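Putative exported protein (PDB 3IEE) is of unknown function, but is a mainly alpha-helical, probably exported protein with a DUF3829-like C-terminal domain. Local coordinates at residues 87-92 and 148-153. Sequence-based numbering, arbitrary orientation.
With EDO (1,2-ethanediol), chain G.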
ATOM      1  N   GLU A  87      11.757  -8.422 -19.465  1.00 13.64           N
ATOM      2  CA  GLU A  87      10.560  -9.102 -19.943  1.00 16.12           C
ATOM      3  C   GLU A  87       9.887  -9.833 -18.783  1.00 15.55           C
ATOM      4  O   GLU A  87       8.666  -9.847 -18.699  1.00 16.08           O
ATOM      5  CB  GLU A  87      10.878 -10.062 -21.098  1.00 19.59           C
ATOM      6  CG  GLU A  87      11.245  -9.318 -22.391  1.00 19.37           C
ATOM      7  CD  GLU A  87      10.136  -8.430 -22.898  1.00 24.34           C
ATOM      8  OE1 GLU A  87       9.128  -8.965 -23.426  1.00 24.05           O
ATOM      9  OE2 GLU A  87      10.269  -7.194 -22.769  1.00 19.23           O
ATOM     10  N   GLU A  88      10.691 -10.401 -17.900  1.00 15.59           N
ATOM     11  CA  GLU A  88      10.144 -11.141 -16.769  1.00 20.01           C
ATOM     12  C   GLU A  88       9.326 -10.232 -15.837  1.00 17.71           C
ATOM     13  O   GLU A  88       8.261 -10.598 -15.323  1.00 17.73           O
ATOM     14  CB  GLU A  88      11.275 -11.763 -15.974  1.00 21.93           C
ATOM     15  CG  GLU A  88      10.785 -12.519 -14.757  1.00 30.94           C
ATOM     16  CD  GLU A  88      11.893 -13.318 -14.139  1.00 38.14           C
ATOM     17  OE1 GLU A  88      12.334 -14.287 -14.804  1.00 43.01           O
ATOM     18  OE2 GLU A  88      12.324 -12.965 -13.018  1.00 45.07           O
ATOM     19  N   THR A  89       9.886  -9.065 -15.588  1.00 14.42           N
ATOM     20  CA  THR A  89       9.235  -8.054 -14.780  1.00 13.89           C
ATOM     21  C   THR A  89       7.932  -7.600 -15.413  1.00 12.70           C
ATOM     22  O   THR A  89       6.880  -7.463 -14.737  1.00 13.74           O
ATOM     23  CB  THR A  89      10.185  -6.856 -14.504  1.00 13.44           C
ATOM     24  OG1 THR A  89      11.349  -7.304 -13.768  1.00 13.64           O
ATOM     25  CG2 THR A  89       9.494  -5.760 -13.683  1.00 13.88           C
ATOM     26  N   ARG A  90       7.979  -7.336 -16.718  1.00 13.11           N
ATOM     27  CA  ARG A  90       6.798  -6.917 -17.436  1.00 13.56           C
ATOM     28  C   ARG A  90       5.693  -7.988 -17.286  1.00 17.16           C
ATOM     29  O   ARG A  90       4.539  -7.654 -17.006  1.00 13.83           O
ATOM     30  CB  ARG A  90       7.102  -6.631 -18.911  1.00 13.82           C
ATOM     31  CG  ARG A  90       8.114  -5.490 -19.129  1.00 12.92           C
ATOM     32  CD  ARG A  90       8.474  -5.321 -20.618  1.00 12.29           C
ATOM     33  NE  ARG A  90       7.481  -4.591 -21.393  1.00 13.74           N
ATOM     34  CZ  ARG A  90       7.371  -4.581 -22.727  1.00 16.36           C
ATOM     35  NH1 ARG A  90       8.166  -5.317 -23.496  1.00 20.04           N
ATOM     36  NH2 ARG A  90       6.449  -3.830 -23.301  1.00 17.44           N
ATOM     37  N   ARG A  91       6.083  -9.249 -17.465  1.00 17.14           N
ATOM     38  CA  ARG A  91       5.170 -10.386 -17.316  1.00 21.64           C
ATOM     39  C   ARG A  91       4.553 -10.445 -15.910  1.00 18.09           C
ATOM     40  O   ARG A  91       3.339 -10.551 -15.757  1.00 17.30           O
ATOM     41  CB  ARG A  91       5.962 -11.673 -17.575  1.00 22.71           C
ATOM     42  CG  ARG A  91       5.205 -12.978 -17.593  1.00 29.63           C
ATOM     43  CD  ARG A  91       6.223 -14.112 -17.914  1.00 34.35           C
ATOM     44  NE  ARG A  91       7.061 -13.763 -19.090  1.00 38.59           N
ATOM     45  CZ  ARG A  91       8.403 -13.774 -19.151  1.00 42.76           C
ATOM     46  NH1 ARG A  91       9.154 -14.149 -18.111  1.00 47.31           N
ATOM     47  NH2 ARG A  91       9.012 -13.405 -20.275  1.00 38.10           N
ATOM     48  N   ASN A  92       5.416 -10.417 -14.906  1.00 15.93           N
ATOM     49  CA  ASN A  92       4.955 -10.443 -13.529  1.00 16.37           C
ATOM     50  C   ASN A  92       4.089  -9.279 -13.112  1.00 17.11           C
ATOM     51  O   ASN A  92       3.140  -9.465 -12.364  1.00 13.56           O
ATOM     52  CB  ASN A  92       6.104 -10.618 -12.614  1.00 19.47           C
ATOM     53  CG  ASN A  92       6.803 -11.913 -12.862  1.00 24.81           C
ATOM     54  OD1 ASN A  92       6.216 -12.834 -13.474  1.00 30.62           O
ATOM     55  ND2 ASN A  92       8.053 -12.002 -12.437  1.00 27.83           N
ATOM     56  N   PHE A 148       4.330  -3.453  -5.679  1.00 12.39           N
ATOM     57  CA  PHE A 148       5.332  -2.581  -5.052  1.00 13.58           C
ATOM     58  C   PHE A 148       6.648  -3.299  -4.884  1.00 12.13           C
ATOM     59  O   PHE A 148       7.734  -2.753  -5.150  1.00 13.05           O
ATOM     60  CB  PHE A 148       4.801  -1.992  -3.735  1.00 12.97           C
ATOM     61  CG  PHE A 148       3.704  -1.018  -3.924  1.00 14.68           C
ATOM     62  CD1 PHE A 148       3.852   0.071  -4.789  1.00 13.45           C
ATOM     63  CD2 PHE A 148       2.486  -1.152  -3.264  1.00 13.70           C
ATOM     64  CE1 PHE A 148       2.797   1.008  -4.968  1.00 14.08           C
ATOM     65  CE2 PHE A 148       1.459  -0.210  -3.398  1.00 16.93           C
ATOM     66  CZ  PHE A 148       1.613   0.862  -4.278  1.00 16.26           C
ATOM     67  N   ASP A 149       6.574  -4.542  -4.430  1.00 10.44           N
ATOM     68  CA  ASP A 149       7.791  -5.342  -4.205  1.00 13.23           C
ATOM     69  C   ASP A 149       8.588  -5.576  -5.499  1.00 14.64           C
ATOM     70  O   ASP A 149       9.793  -5.501  -5.487  1.00 14.63           O
ATOM     71  CB  ASP A 149       7.474  -6.709  -3.614  1.00 14.41           C
ATOM     72  CG  ASP A 149       6.961  -6.664  -2.142  1.00 19.85           C
ATOM     73  OD1 ASP A 149       7.070  -5.643  -1.441  1.00 17.30           O
ATOM     74  OD2 ASP A 149       6.394  -7.719  -1.735  1.00 18.92           O
ATOM     75  N   ILE A 150       7.886  -5.850  -6.596  1.00 12.49           N
ATOM     76  CA  ILE A 150       8.494  -6.008  -7.932  1.00 12.33           C
ATOM     77  C   ILE A 150       9.226  -4.739  -8.343  1.00 13.01           C
ATOM     78  O   ILE A 150      10.388  -4.781  -8.834  1.00 13.94           O
ATOM     79  CB  ILE A 150       7.414  -6.408  -8.974  1.00 10.82           C
ATOM     80  CG1 ILE A 150       6.927  -7.850  -8.708  1.00 16.58           C
ATOM     81  CG2 ILE A 150       7.936  -6.254 -10.419  1.00 12.55           C
ATOM     82  CD1 ILE A 150       5.583  -8.165  -9.307  1.00 18.27           C
ATOM     83  N   LEU A 151       8.549  -3.607  -8.146  1.00 12.91           N
ATOM     84  CA  LEU A 151       9.080  -2.289  -8.588  1.00 12.49           C
ATOM     85  C   LEU A 151      10.284  -1.786  -7.785  1.00 15.90           C
ATOM     86  O   LEU A 151      11.175  -1.054  -8.320  1.00 15.17           O
ATOM     87  CB  LEU A 151       7.968  -1.250  -8.578  1.00 13.79           C
ATOM     88  CG  LEU A 151       6.881  -1.510  -9.625  1.00 10.38           C
ATOM     89  CD1 LEU A 151       5.712  -0.534  -9.403  1.00 13.13           C
ATOM     90  CD2 LEU A 151       7.375  -1.409 -11.086  1.00 12.95           C
ATOM     91  N   SER A 152      10.292  -2.123  -6.496  1.00 14.36           N
ATOM     92  CA  SER A 152      11.268  -1.562  -5.565  1.00 15.58           C
ATOM     93  C   SER A 152      12.741  -1.516  -6.027  1.00 14.82           C
ATOM     94  O   SER A 152      13.411  -0.466  -5.957  1.00 16.78           O
ATOM     95  CB  SER A 152      11.092  -2.267  -4.213  1.00 17.13           C
ATOM     96  OG  SER A 152      11.975  -1.689  -3.289  1.00 26.24           O
ATOM     97  N   PRO A 153      13.285  -2.659  -6.461  1.00 15.72           N
ATOM     98  CA  PRO A 153      14.682  -2.644  -6.934  1.00 17.93           C
ATOM     99  C   PRO A 153      14.937  -1.730  -8.133  1.00 16.38           C
ATOM    100  O   PRO A 153      16.007  -1.071  -8.226  1.00 15.89           O
ATOM    101  CB  PRO A 153      14.971  -4.121  -7.254  1.00 17.92           C
ATOM    102  CG  PRO A 153      13.718  -4.839  -7.203  1.00 21.24           C
ATOM    103  CD  PRO A 153      12.677  -3.996  -6.510  1.00 17.39           C
TER
HETATM  104  C1  EDO G 306       5.574  -7.313 -21.814  1.00 35.95           C
HETATM  105  O1  EDO G 306       4.431  -6.926 -22.560  1.00 33.47           O
HETATM  106  C2  EDO G 306       6.394  -8.398 -22.475  1.00 36.40           C
HETATM  107  O2  EDO G 306       7.004  -9.218 -21.454  1.00 39.69           O
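Ile150 reaches across to helix 87-119 and meets it with both of its branches. Ile150 CG2 lies 3.7 Å from Thr89 CG2, and the two side chains run alongside each other, pointing opposite ways. The other branch of Ile150, extended at chi2 (159°), carries CD1 to Asn92. Ile150 CD1 lies 4.1 Å from Asn92 O and about as far from Asn92 CB. In Thr89, OG1 sits beside the backbone N (chi1 -62°), which puts CG2 anti to that N and on Ile150. The Thr89 hydroxyl is hydrogen-bonded to Asn86 OD1. No hydrogen bond crosses between the segments. The contact ties together the two arms of a helical hairpin, near the start of helix 87-119 and well along helix 123-162, in an alpha-helical fold. Leu93 and Asn96, further along helix 87-119, also touch Ile150. Outside this interface, Arg90 NH1 forms a salt bridge with Glu87 OE2 at 2.9 Å. The bond is nearly straight (164°), lies in the guanidinium plane and uses the syn lone pair of OE2. Arg90 NE bonds to Pro81 O. One guanidinium face carries C1 of a 1,2-ethanediol, probably from the crystallisation liquor, which is hydrogen-bonded to Lys94 NZ.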